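KLLA0E08119p (Kluyveromyces lactis, PDB 3VA7) is a urea carboxylase that probably makes urea-1-carboxylate from urea, bicarbonate and ATP using biotin, this chain being the carboxylase part of a longer multifunctional protein. Local coordinates at residues Phe514-Arg519 with Leu653-Ser658; Val782-Gly787 with Leu809-Asp814; Asn128-Gly133 with Arg343-Asp348; Asp93-Ala98 with Gln105-Gly110. All coordinates share one frame; numbering follows the deposited sequence.

Interaction 1 (Phe514-Arg519 with Leu653-Ser658); sequences FRLANR and LLPTLS
The carbonyl oxygen of Leu653 is where polar and greasy neighbours meet: it accepts a hydrogen bond from the hydroxyl of Tyr512, and both methyls of Leu516 lie against it. Tyr512 and Leu516 sit one turn apart on helix 511-520, so the same helical face offers first a donor and then a hydrocarbon fork to the incoming loop. Leu516 CD2 is 4.0 Å from Leu653 O. The other branch does more of the packing: Leu516 CD1 meets Pro655 CD at 3.3 Å, the two groups reaching toward each other end on, and touches Leu654 CD2 at 4.1 Å. A chi1 of -77° sets Leu516 CG opposite its own carbonyl carbon, and a nearly extended chi2 carries the branch outward from the helix to the loop. Leu654 starts off to one flank and comes in with its tip, whereas the CB of Pro655 points at the helix and its ring carbon CD makes the contact.

Beyond the pair, Trp768 packs on Pro655, and Ser550 of strand 545-550 touches Leu516. Arg515, the residue before Leu516, forms a salt bridge with Asp797. Both segments belong to the carboxyltransferase region, where the contact lays an irregular connection across a helix. With no direct hydrogen bond between the segments, their mutual hold is one of apolar packing, and the Leu653 carbonyl beside it is answered by a tyrosine hydroxyl.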
loop_
_atom_site.group_PDB
_atom_site.type_symbol
_atom_site.label_atom_id
_atom_site.label_comp_id
_atom_site.label_asym_id
_atom_site.label_seq_id
_atom_site.Cartn_x
_atom_site.Cartn_y
_atom_site.Cartn_z
ATOM N N PHE A 514 21.930 -5.894 -8.084
ATOM C CA PHE A 514 21.011 -4.776 -8.265
ATOM C C PHE A 514 21.858 -3.542 -8.562
ATOM O O PHE A 514 21.558 -2.762 -9.472
ATOM C CB PHE A 514 20.140 -4.557 -7.027
ATOM C CG PHE A 514 19.269 -3.307 -7.102
ATOM C CD1 PHE A 514 17.952 -3.386 -7.524
ATOM C CD2 PHE A 514 19.783 -2.046 -6.732
ATOM C CE1 PHE A 514 17.159 -2.207 -7.611
ATOM C CE2 PHE A 514 19.007 -0.847 -6.814
ATOM C CZ PHE A 514 17.674 -0.936 -7.247
ATOM N N ARG A 515 22.925 -3.367 -7.781
ATOM C CA ARG A 515 23.727 -2.158 -7.882
ATOM C C ARG A 515 24.633 -2.221 -9.094
ATOM O O ARG A 515 24.912 -1.212 -9.715
ATOM C CB ARG A 515 24.547 -1.943 -6.629
ATOM C CG ARG A 515 23.712 -1.864 -5.368
ATOM C CD ARG A 515 24.383 -1.022 -4.372
ATOM N NE ARG A 515 25.373 -1.728 -3.593
ATOM C CZ ARG A 515 26.456 -1.139 -3.051
ATOM N NH1 ARG A 515 26.710 0.174 -3.231
ATOM N NH2 ARG A 515 27.311 -1.879 -2.362
ATOM N N LEU A 516 25.064 -3.419 -9.458
ATOM C CA LEU A 516 25.757 -3.563 -10.730
ATOM C C LEU A 516 24.828 -3.075 -11.825
ATOM O O LEU A 516 25.228 -2.225 -12.628
ATOM C CB LEU A 516 26.162 -5.007 -11.001
ATOM C CG LEU A 516 27.373 -5.595 -10.274
ATOM C CD1 LEU A 516 27.401 -7.139 -10.424
ATOM C CD2 LEU A 516 28.694 -4.966 -10.736
ATOM N N ALA A 517 23.599 -3.620 -11.856
ATOM C CA ALA A 517 22.694 -3.318 -12.949
ATOM C C ALA A 517 22.555 -1.802 -13.016
ATOM O O ALA A 517 22.737 -1.185 -14.098
ATOM C CB ALA A 517 21.338 -4.018 -12.778
ATOM N N ASN A 518 22.312 -1.170 -11.867
ATOM C CA ASN A 518 22.261 0.284 -11.887
ATOM C C ASN A 518 23.485 0.950 -12.472
ATOM O O ASN A 518 23.394 1.825 -13.332
ATOM C CB ASN A 518 21.912 0.868 -10.508
ATOM C CG ASN A 518 20.421 1.209 -10.402
ATOM O OD1 ASN A 518 19.747 1.452 -11.443
ATOM N ND2 ASN A 518 19.895 1.235 -9.160
ATOM N N ARG A 519 24.636 0.556 -11.968
ATOM C CA ARG A 519 25.886 1.151 -12.393
ATOM C C ARG A 519 26.130 0.961 -13.903
ATOM O O ARG A 519 26.616 1.867 -14.572
ATOM C CB ARG A 519 27.060 0.571 -11.575
ATOM C CG ARG A 519 28.423 1.174 -11.915
ATOM C CD ARG A 519 28.416 2.664 -11.805
ATOM N NE ARG A 519 29.773 3.178 -11.632
ATOM C CZ ARG A 519 30.499 3.743 -12.607
ATOM N NH1 ARG A 519 31.718 4.211 -12.337
ATOM N NH2 ARG A 519 30.007 3.858 -13.843
ATOM N N LEU A 653 34.450 -7.818 -11.480
ATOM C CA LEU A 653 33.462 -7.311 -10.542
ATOM C C LEU A 653 32.126 -8.093 -10.517
ATOM O O LEU A 653 31.275 -7.837 -9.638
ATOM C CB LEU A 653 33.167 -5.836 -10.835
ATOM C CG LEU A 653 34.341 -4.860 -10.873
ATOM C CD1 LEU A 653 33.833 -3.411 -10.808
ATOM C CD2 LEU A 653 35.384 -5.174 -9.760
ATOM N N LEU A 654 31.918 -9.015 -11.469
ATOM C CA LEU A 654 30.698 -9.825 -11.425
ATOM C C LEU A 654 30.755 -10.805 -10.257
ATOM O O LEU A 654 31.831 -11.303 -9.933
ATOM C CB LEU A 654 30.439 -10.577 -12.726
ATOM C CG LEU A 654 30.310 -9.694 -13.966
ATOM C CD1 LEU A 654 30.119 -10.608 -15.196
ATOM C CD2 LEU A 654 29.206 -8.601 -13.842
ATOM N N PRO A 655 29.606 -11.043 -9.601
ATOM C CA PRO A 655 29.560 -12.013 -8.525
ATOM C C PRO A 655 29.588 -13.432 -9.080
ATOM O O PRO A 655 29.122 -13.661 -10.200
ATOM C CB PRO A 655 28.201 -11.737 -7.865
ATOM C CG PRO A 655 27.396 -11.069 -8.913
ATOM C CD PRO A 655 28.374 -10.241 -9.660
ATOM N N THR A 656 30.124 -14.358 -8.298
ATOM C CA THR A 656 30.184 -15.743 -8.684
ATOM C C THR A 656 29.037 -16.468 -8.051
ATOM O O THR A 656 29.095 -16.876 -6.892
ATOM C CB THR A 656 31.489 -16.464 -8.223
ATOM O OG1 THR A 656 32.618 -15.630 -8.452
ATOM C CG2 THR A 656 31.675 -17.738 -8.997
ATOM N N LEU A 657 28.010 -16.667 -8.854
ATOM C CA LEU A 657 26.893 -17.504 -8.508
ATOM C C LEU A 657 27.315 -18.957 -8.515
ATOM O O LEU A 657 28.177 -19.343 -9.267
ATOM C CB LEU A 657 25.796 -17.251 -9.524
ATOM C CG LEU A 657 24.959 -16.005 -9.258
ATOM C CD1 LEU A 657 25.726 -14.755 -9.663
ATOM C CD2 LEU A 657 23.632 -16.064 -9.985
ATOM N N SER A 658 26.726 -19.774 -7.666
ATOM C CA SER A 658 26.947 -21.217 -7.725
ATOM C C SER A 658 26.614 -21.816 -9.068
ATOM O O SER A 658 25.856 -21.261 -9.873
ATOM C CB SER A 658 26.069 -21.914 -6.725
ATOM O OG SER A 658 26.287 -23.299 -6.785
#

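Interaction 2 (Val782-Gly787 with Leu809-Asp814); sequences VPLSYG and LELSDD
Leu811 reaches from its loop to the side chains of Val782 and Leu784, two residues that flank Pro783 at the end of strand 778-783. Its CB already heads toward them. At the branch point, Leu811 CG is 4.4 Å from Val782 CG1, and beyond it the two methyls part company. Leu811 CD1 goes to the isobutyl group of Leu784, 3.9 Å from Leu784 CD1 and 4.1 Å from Leu784 CD2, so that one methyl rests against both prongs of a fork. Leu811 CD2 goes to the valine instead and lies 3.9 Å from Val782 CG1.

The approaches differ as well. Leu811 and Val782 run past one another in opposite senses, flank to flank, while Leu811 and Leu784 meet at a slant. Val782 faces the loop from its CB, but Leu784 leaves the backbone off to one side and only its branched end swings in. The contact is purely apolar, with no hydrogen bond between the two segments.

Val782 is bonded through its backbone to Ile665 and Val667 of strand 662-669, and Lys664 of that strand touches Leu811 together with Glu766. Directly after the contact, Ser785 is the N-cap of helix 786-802, its OG bonded to Val788 N. The sodium ion, whose site includes Arg790 of that helix, is about 11 Å from the side chain of Leu784. Leu811 thus covers the strand-to-helix junction, in a loop that has come back from the far end of the same helix.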
loop_
_atom_site.group_PDB
_atom_site.type_symbol
_atom_site.label_atom_id
_atom_site.label_comp_id
_atom_site.label_asym_id
_atom_site.label_seq_id
_atom_site.Cartn_x
_atom_site.Cartn_y
_atom_site.Cartn_z
ATOM N N VAL A 782 29.332 -20.692 6.844
ATOM C CA VAL A 782 30.759 -20.699 7.019
ATOM C C VAL A 782 31.065 -19.536 7.999
ATOM O O VAL A 782 30.647 -18.388 7.769
ATOM C CB VAL A 782 31.317 -20.562 5.586
ATOM C CG1 VAL A 782 31.859 -19.234 5.323
ATOM C CG2 VAL A 782 32.267 -21.687 5.262
ATOM N N PRO A 783 31.701 -19.833 9.149
ATOM C CA PRO A 783 31.965 -18.770 10.140
ATOM C C PRO A 783 32.988 -17.744 9.669
ATOM O O PRO A 783 33.968 -18.047 8.965
ATOM C CB PRO A 783 32.491 -19.521 11.353
ATOM C CG PRO A 783 33.029 -20.767 10.793
ATOM C CD PRO A 783 32.325 -21.111 9.522
ATOM N N LEU A 784 32.731 -16.513 10.050
ATOM C CA LEU A 784 33.439 -15.383 9.530
ATOM C C LEU A 784 33.532 -14.411 10.729
ATOM O O LEU A 784 32.552 -14.291 11.539
ATOM C CB LEU A 784 32.624 -14.790 8.401
ATOM C CG LEU A 784 33.035 -14.820 6.932
ATOM C CD1 LEU A 784 33.388 -16.193 6.452
ATOM C CD2 LEU A 784 31.968 -14.126 6.048
ATOM N N SER A 785 34.728 -13.806 10.868
ATOM C CA SER A 785 35.029 -12.798 11.869
ATOM C C SER A 785 34.378 -11.483 11.468
ATOM O O SER A 785 34.158 -11.195 10.267
ATOM C CB SER A 785 36.536 -12.562 11.947
ATOM O OG SER A 785 37.010 -11.852 10.790
ATOM N N TYR A 786 34.119 -10.651 12.474
ATOM C CA TYR A 786 33.628 -9.315 12.197
ATOM C C TYR A 786 34.450 -8.632 11.077
ATOM O O TYR A 786 33.880 -8.049 10.146
ATOM C CB TYR A 786 33.600 -8.502 13.493
ATOM C CG TYR A 786 33.349 -7.043 13.219
ATOM C CD1 TYR A 786 32.039 -6.567 12.881
ATOM C CD2 TYR A 786 34.430 -6.117 13.234
ATOM C CE1 TYR A 786 31.811 -5.203 12.607
ATOM C CE2 TYR A 786 34.195 -4.768 12.946
ATOM C CZ TYR A 786 32.893 -4.323 12.639
ATOM O OH TYR A 786 32.737 -2.985 12.350
ATOM N N GLY A 787 35.791 -8.714 11.153
ATOM C CA GLY A 787 36.665 -7.963 10.240
ATOM C C GLY A 787 36.567 -8.476 8.806
ATOM O O GLY A 787 36.457 -7.714 7.815
ATOM N N LEU A 809 36.188 -8.618 -3.537
ATOM C CA LEU A 809 36.634 -9.736 -2.755
ATOM C C LEU A 809 35.487 -10.678 -2.526
ATOM O O LEU A 809 34.368 -10.236 -2.386
ATOM C CB LEU A 809 37.110 -9.233 -1.421
ATOM C CG LEU A 809 38.599 -9.033 -1.355
ATOM C CD1 LEU A 809 38.851 -7.633 -0.810
ATOM C CD2 LEU A 809 39.152 -10.127 -0.440
ATOM N N GLU A 810 35.780 -11.974 -2.482
ATOM C CA GLU A 810 34.777 -12.997 -2.294
ATOM C C GLU A 810 35.326 -14.008 -1.331
ATOM O O GLU A 810 36.541 -14.088 -1.132
ATOM C CB GLU A 810 34.393 -13.689 -3.601
ATOM C CG GLU A 810 33.460 -12.878 -4.501
ATOM C CD GLU A 810 32.798 -13.729 -5.591
ATOM O OE1 GLU A 810 33.557 -14.198 -6.506
ATOM O OE2 GLU A 810 31.531 -13.898 -5.535
ATOM N N LEU A 811 34.417 -14.753 -0.713
ATOM C CA LEU A 811 34.741 -15.896 0.120
ATOM C C LEU A 811 35.905 -16.719 -0.461
ATOM O O LEU A 811 35.952 -17.008 -1.681
ATOM C CB LEU A 811 33.482 -16.761 0.238
ATOM C CG LEU A 811 33.089 -17.250 1.620
ATOM C CD1 LEU A 811 33.069 -16.077 2.566
ATOM C CD2 LEU A 811 31.753 -17.975 1.633
ATOM N N SER A 812 36.856 -17.062 0.405
ATOM C CA SER A 812 37.937 -17.995 0.059
ATOM C C SER A 812 38.459 -18.569 1.359
ATOM O O SER A 812 38.326 -17.920 2.401
ATOM C CB SER A 812 39.063 -17.318 -0.730
ATOM O OG SER A 812 39.683 -16.308 0.044
ATOM N N ASP A 813 39.035 -19.771 1.311
ATOM C CA ASP A 813 39.381 -20.485 2.547
ATOM C C ASP A 813 40.151 -19.711 3.601
ATOM O O ASP A 813 39.873 -19.875 4.786
ATOM C CB ASP A 813 40.059 -21.807 2.244
ATOM C CG ASP A 813 39.187 -22.678 1.380
ATOM O OD1 ASP A 813 38.024 -22.910 1.797
ATOM O OD2 ASP A 813 39.634 -23.072 0.267
ATOM N N ASP A 814 41.080 -18.854 3.175
ATOM C CA ASP A 814 41.875 -18.064 4.122
ATOM C C ASP A 814 41.085 -16.911 4.753
ATOM O O ASP A 814 41.580 -16.207 5.644
ATOM C CB ASP A 814 43.177 -17.555 3.476
ATOM C CG ASP A 814 42.942 -16.870 2.130
ATOM O OD1 ASP A 814 42.810 -17.613 1.107
ATOM O OD2 ASP A 814 42.921 -15.596 2.103
#

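Interaction 3 (Asn128-Gly133 with Arg343-Asp348); sequences NIVFVG and RIAAND
Val132 and Ala345 bring their backbones unusually close for a contact without a hydrogen bond between the segments, CA to CA 5.4 Å. The small side chain of Ala345 probably allows this, as a single methyl is all it places between the backbones. Ala345 CB sits against both branches of Val132, 3.9 Å from CG1 and 4.1 Å from CG2. With Val132 CG1 placed opposite its backbone N (chi1 -176°), the two methyls lie broadside to the alanine. Val130, two residues earlier, faces the helix end directly, and its CG1 lies 3.3 Å from Ala345 O.

Val130 lies in strand 130-131, an outermost strand of the five-stranded parallel sheet in the biotin carboxylase N-terminal region, and Val132, just past it, is the centre of an inverse gamma turn. The partner is the C-terminal end of helix 337-345, which a Schellman motif closes: Asn347, with positive phi, takes the C-prime place, and Asp348 N reaches back to Arg343 O at 3.0 Å.

Arg343 fixes the chain just beyond this turn. Its NE and NH2 both bind Asp348 O, at 3.1 Å and 2.8 Å, with the acceptor close to the guanidinium plane. NE comes almost straight at the oxygen (C=O...N 175°), while NH2 stands above the carbonyl plane. The same NH2 also forms a salt bridge with Asp348 OD2 at 3.0 Å. On the other segment, Val132 O is hydrogen-bonded to a glycerol that probably came from the crystallisation liquor.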
loop_
_atom_site.group_PDB
_atom_site.type_symbol
_atom_site.label_atom_id
_atom_site.label_comp_id
_atom_site.label_asym_id
_atom_site.label_seq_id
_atom_site.Cartn_x
_atom_site.Cartn_y
_atom_site.Cartn_z
ATOM N N ASN A 128 -44.345 20.307 -3.707
ATOM C CA ASN A 128 -43.959 21.499 -2.922
ATOM C C ASN A 128 -42.435 21.520 -2.501
ATOM O O ASN A 128 -42.050 22.069 -1.461
ATOM C CB ASN A 128 -44.933 21.728 -1.755
ATOM C CG ASN A 128 -44.840 23.161 -1.128
ATOM O OD1 ASN A 128 -44.728 24.197 -1.824
ATOM N ND2 ASN A 128 -44.925 23.201 0.208
ATOM N N ILE A 129 -41.589 20.929 -3.351
ATOM C CA ILE A 129 -40.155 21.109 -3.279
ATOM C C ILE A 129 -39.677 21.895 -4.514
ATOM O O ILE A 129 -39.910 21.491 -5.650
ATOM C CB ILE A 129 -39.446 19.753 -3.188
ATOM C CG1 ILE A 129 -39.877 18.984 -1.948
ATOM C CG2 ILE A 129 -37.963 19.919 -3.100
ATOM C CD1 ILE A 129 -39.539 17.468 -2.064
ATOM N N VAL A 130 -39.003 23.018 -4.285
ATOM C CA VAL A 130 -38.487 23.846 -5.379
ATOM C C VAL A 130 -37.238 23.244 -6.050
ATOM O O VAL A 130 -36.190 23.269 -5.478
ATOM C CB VAL A 130 -38.135 25.255 -4.861
ATOM C CG1 VAL A 130 -37.541 26.084 -5.977
ATOM C CG2 VAL A 130 -39.360 25.926 -4.261
ATOM N N PHE A 131 -37.389 22.658 -7.232
ATOM C CA PHE A 131 -36.308 22.249 -8.176
ATOM C C PHE A 131 -35.474 23.433 -8.646
ATOM O O PHE A 131 -35.995 24.293 -9.339
ATOM C CB PHE A 131 -36.981 21.687 -9.420
ATOM C CG PHE A 131 -36.031 21.279 -10.510
ATOM C CD1 PHE A 131 -35.300 20.099 -10.408
ATOM C CD2 PHE A 131 -35.919 22.044 -11.679
ATOM C CE1 PHE A 131 -34.426 19.682 -11.448
ATOM C CE2 PHE A 131 -35.073 21.635 -12.731
ATOM C CZ PHE A 131 -34.319 20.452 -12.616
ATOM N N VAL A 132 -34.190 23.482 -8.279
ATOM C CA VAL A 132 -33.338 24.605 -8.685
ATOM C C VAL A 132 -32.903 24.296 -10.097
ATOM O O VAL A 132 -31.913 23.641 -10.303
ATOM C CB VAL A 132 -32.121 24.762 -7.770
ATOM C CG1 VAL A 132 -31.330 25.973 -8.140
ATOM C CG2 VAL A 132 -32.588 24.863 -6.363
ATOM N N GLY A 133 -33.705 24.706 -11.064
ATOM C CA GLY A 133 -33.484 24.375 -12.453
ATOM C C GLY A 133 -34.690 24.856 -13.221
ATOM O O GLY A 133 -35.635 25.385 -12.603
ATOM N N ARG A 343 -30.778 31.899 -5.879
ATOM C CA ARG A 343 -31.496 33.099 -5.612
ATOM C C ARG A 343 -32.619 33.211 -6.621
ATOM O O ARG A 343 -33.743 33.597 -6.247
ATOM C CB ARG A 343 -30.594 34.319 -5.696
ATOM C CG ARG A 343 -29.573 34.504 -4.546
ATOM C CD ARG A 343 -28.990 35.933 -4.593
ATOM N NE ARG A 343 -30.062 36.879 -4.960
ATOM C CZ ARG A 343 -29.933 38.198 -5.194
ATOM N NH1 ARG A 343 -28.743 38.822 -5.099
ATOM N NH2 ARG A 343 -31.022 38.899 -5.544
ATOM N N ILE A 344 -32.339 32.830 -7.876
ATOM C CA ILE A 344 -33.342 32.904 -8.916
ATOM C C ILE A 344 -34.471 31.930 -8.638
ATOM O O ILE A 344 -35.631 32.262 -8.851
ATOM C CB ILE A 344 -32.771 32.596 -10.329
ATOM C CG1 ILE A 344 -31.895 33.749 -10.804
ATOM C CG2 ILE A 344 -33.919 32.261 -11.331
ATOM C CD1 ILE A 344 -31.049 33.385 -11.971
ATOM N N ALA A 345 -34.108 30.731 -8.193
ATOM C CA ALA A 345 -35.059 29.646 -7.992
ATOM C C ALA A 345 -36.014 29.958 -6.875
ATOM O O ALA A 345 -37.051 29.269 -6.771
ATOM C CB ALA A 345 -34.367 28.348 -7.688
ATOM N N ALA A 346 -35.667 30.949 -6.041
ATOM C CA ALA A 346 -36.480 31.308 -4.901
ATOM C C ALA A 346 -37.141 32.690 -5.136
ATOM O O ALA A 346 -37.650 33.330 -4.197
ATOM C CB ALA A 346 -35.643 31.309 -3.675
ATOM N N ASN A 347 -37.105 33.130 -6.405
ATOM C CA ASN A 347 -37.766 34.354 -6.918
ATOM C C ASN A 347 -37.236 35.590 -6.286
ATOM O O ASN A 347 -37.952 36.531 -6.058
ATOM C CB ASN A 347 -39.314 34.348 -6.775
ATOM C CG ASN A 347 -39.996 33.157 -7.466
ATOM O OD1 ASN A 347 -39.505 32.546 -8.427
ATOM N ND2 ASN A 347 -41.158 32.836 -6.961
ATOM N N ASP A 348 -35.968 35.559 -5.969
ATOM C CA ASP A 348 -35.293 36.699 -5.380
ATOM C C ASP A 348 -34.133 36.899 -6.353
ATOM O O ASP A 348 -32.949 36.964 -5.980
ATOM C CB ASP A 348 -34.874 36.390 -3.934
ATOM C CG ASP A 348 -34.045 37.506 -3.290
ATOM O OD1 ASP A 348 -34.597 38.270 -2.454
ATOM O OD2 ASP A 348 -32.826 37.609 -3.584
#

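Interaction 4 (Asp93-Ala98 with Gln105-Gly110); sequences DKIINA and QAIIPG
Ile107 turns its long branch toward Ile96 and Ile95 through two plain torsions: chi1 of -58° puts CG1 opposite the carbonyl carbon, and chi2 of 161° stretches the chain so that CD1 is its leading atom. That methyl makes the closest approaches to both helix residues. Ile107 CD1 is 4.0 Å from Ile96 CD1, where the two side chains cross at about a right angle, and 4.3 Å from Ile95 CG2. Ile95 faces the strand from its CB, whereas Ile96 sets out along the helix flank and bends its tip inward.

This is helix 92-101 lying on the parallel sheet of the biotin carboxylase N-terminal region. The helix belongs to the beta-alpha-beta crossover from edge strand 76-79 to strand 106-108. Leu35 from the neighbouring strand packs on Ile107 and on Ala98, and helix 118-125 adds Phe120 against Ile95 and Ile96 and Cys124 against Ile107. All three isoleucines are buried, and no hydrogen bond joins the segments. The fit therefore depends on the meeting of branched hydrocarbon shapes, with the polar backbone of the strand taken up by its sheet neighbours.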
loop_
_atom_site.group_PDB
_atom_site.type_symbol
_atom_site.label_atom_id
_atom_site.label_comp_id
_atom_site.label_asym_id
_atom_site.label_seq_id
_atom_site.Cartn_x
_atom_site.Cartn_y
_atom_site.Cartn_z
ATOM N N ASP A 93 -38.013 8.402 -6.513
ATOM C CA ASP A 93 -38.868 8.191 -5.351
ATOM C C ASP A 93 -38.077 8.389 -4.081
ATOM O O ASP A 93 -38.499 9.133 -3.169
ATOM C CB ASP A 93 -39.641 6.848 -5.424
ATOM C CG ASP A 93 -41.088 7.053 -5.927
ATOM O OD1 ASP A 93 -41.334 8.059 -6.667
ATOM O OD2 ASP A 93 -41.985 6.252 -5.557
ATOM N N LYS A 94 -36.912 7.737 -4.079
ATOM C CA LYS A 94 -35.933 7.816 -3.022
ATOM C C LYS A 94 -35.506 9.266 -2.768
ATOM O O LYS A 94 -35.599 9.738 -1.612
ATOM C CB LYS A 94 -34.736 6.938 -3.374
ATOM C CG LYS A 94 -34.977 5.422 -3.194
ATOM C CD LYS A 94 -33.813 4.610 -3.725
ATOM C CE LYS A 94 -33.663 3.297 -2.927
ATOM N NZ LYS A 94 -32.454 2.500 -3.260
ATOM N N ILE A 95 -35.119 9.985 -3.840
ATOM C CA ILE A 95 -34.663 11.408 -3.765
ATOM C C ILE A 95 -35.691 12.281 -3.079
ATOM O O ILE A 95 -35.383 13.006 -2.122
ATOM C CB ILE A 95 -34.263 12.040 -5.171
ATOM C CG1 ILE A 95 -33.021 11.383 -5.802
ATOM C CG2 ILE A 95 -34.080 13.558 -5.082
ATOM C CD1 ILE A 95 -31.916 10.888 -4.825
ATOM N N ILE A 96 -36.920 12.193 -3.559
ATOM C CA ILE A 96 -37.976 13.056 -3.079
ATOM C C ILE A 96 -38.317 12.726 -1.616
ATOM O O ILE A 96 -38.584 13.624 -0.803
ATOM C CB ILE A 96 -39.190 12.951 -4.022
ATOM C CG1 ILE A 96 -39.642 14.345 -4.467
ATOM C CG2 ILE A 96 -40.330 12.212 -3.349
ATOM C CD1 ILE A 96 -38.848 14.915 -5.614
ATOM N N ASN A 97 -38.280 11.427 -1.295
ATOM C CA ASN A 97 -38.401 10.948 0.093
ATOM C C ASN A 97 -37.233 11.479 0.959
ATOM O O ASN A 97 -37.429 11.965 2.111
ATOM C CB ASN A 97 -38.506 9.402 0.159
ATOM C CG ASN A 97 -38.724 8.868 1.601
ATOM O OD1 ASN A 97 -39.621 9.329 2.336
ATOM N ND2 ASN A 97 -37.884 7.916 2.009
ATOM N N ALA A 98 -36.027 11.438 0.378
ATOM C CA ALA A 98 -34.885 12.041 1.051
ATOM C C ALA A 98 -35.084 13.525 1.412
ATOM O O ALA A 98 -34.722 13.922 2.532
ATOM C CB ALA A 98 -33.643 11.813 0.285
ATOM N N GLN A 105 -36.364 22.529 1.574
ATOM C CA GLN A 105 -37.323 23.253 0.744
ATOM C C GLN A 105 -37.058 23.185 -0.741
ATOM O O GLN A 105 -37.995 23.388 -1.538
ATOM C CB GLN A 105 -37.637 24.653 1.219
ATOM C CG GLN A 105 -36.481 25.430 1.636
ATOM C CD GLN A 105 -36.635 25.911 3.049
ATOM O OE1 GLN A 105 -36.900 25.107 3.980
ATOM N NE2 GLN A 105 -36.483 27.244 3.237
ATOM N N ALA A 106 -35.824 22.843 -1.125
ATOM C CA ALA A 106 -35.375 22.846 -2.540
ATOM C C ALA A 106 -34.418 21.705 -2.831
ATOM O O ALA A 106 -33.734 21.186 -1.925
ATOM C CB ALA A 106 -34.725 24.153 -2.889
ATOM N N ILE A 107 -34.395 21.301 -4.097
ATOM C CA ILE A 107 -33.424 20.334 -4.591
ATOM C C ILE A 107 -32.626 20.941 -5.734
ATOM O O ILE A 107 -33.193 21.531 -6.666
ATOM C CB ILE A 107 -34.089 19.048 -5.081
ATOM C CG1 ILE A 107 -34.916 18.418 -3.958
ATOM C CG2 ILE A 107 -33.045 18.087 -5.638
ATOM C CD1 ILE A 107 -35.950 17.421 -4.475
ATOM N N ILE A 108 -31.309 20.859 -5.625
ATOM C CA ILE A 108 -30.473 21.345 -6.674
ATOM C C ILE A 108 -29.797 20.096 -7.200
ATOM O O ILE A 108 -29.246 19.307 -6.423
ATOM C CB ILE A 108 -29.517 22.466 -6.219
ATOM C CG1 ILE A 108 -28.610 22.920 -7.366
ATOM C CG2 ILE A 108 -28.695 22.018 -5.048
ATOM C CD1 ILE A 108 -27.853 24.199 -7.106
ATOM N N PRO A 109 -29.883 19.895 -8.534
ATOM C CA PRO A 109 -29.566 18.618 -9.168
ATOM C C PRO A 109 -28.146 18.443 -9.677
ATOM O O PRO A 109 -27.734 17.294 -9.913
ATOM C CB PRO A 109 -30.523 18.590 -10.348
ATOM C CG PRO A 109 -30.686 20.024 -10.708
ATOM C CD PRO A 109 -30.467 20.858 -9.490
ATOM N N GLY A 110 -27.395 19.532 -9.856
ATOM C CA GLY A 110 -26.102 19.438 -10.538
ATOM C C GLY A 110 -26.286 19.300 -12.043
ATOM O O GLY A 110 -27.116 20.016 -12.655
#

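How the interactions relate
From the N terminus, interaction 4 comes first and closes a short loop, setting helix 92-101 on strand 106-108. Interaction 3 then opens at the next strand of the same sheet and closes over about two hundred residues, bringing helix 337-345 to its edge. The two meet directly, since Val132 N lies 2.7 Å from Ile107 O. Some 66 to 85 Å away between centres, in the carboxyltransferase part, interaction 1 spans 514-519 to 653-658, and interaction 2 folds the chain back around helix 786-802. These two also touch, through Thr656 OG1 and Glu810 OE1 at 2.6 Å. All four run in series, and none nests or crosses.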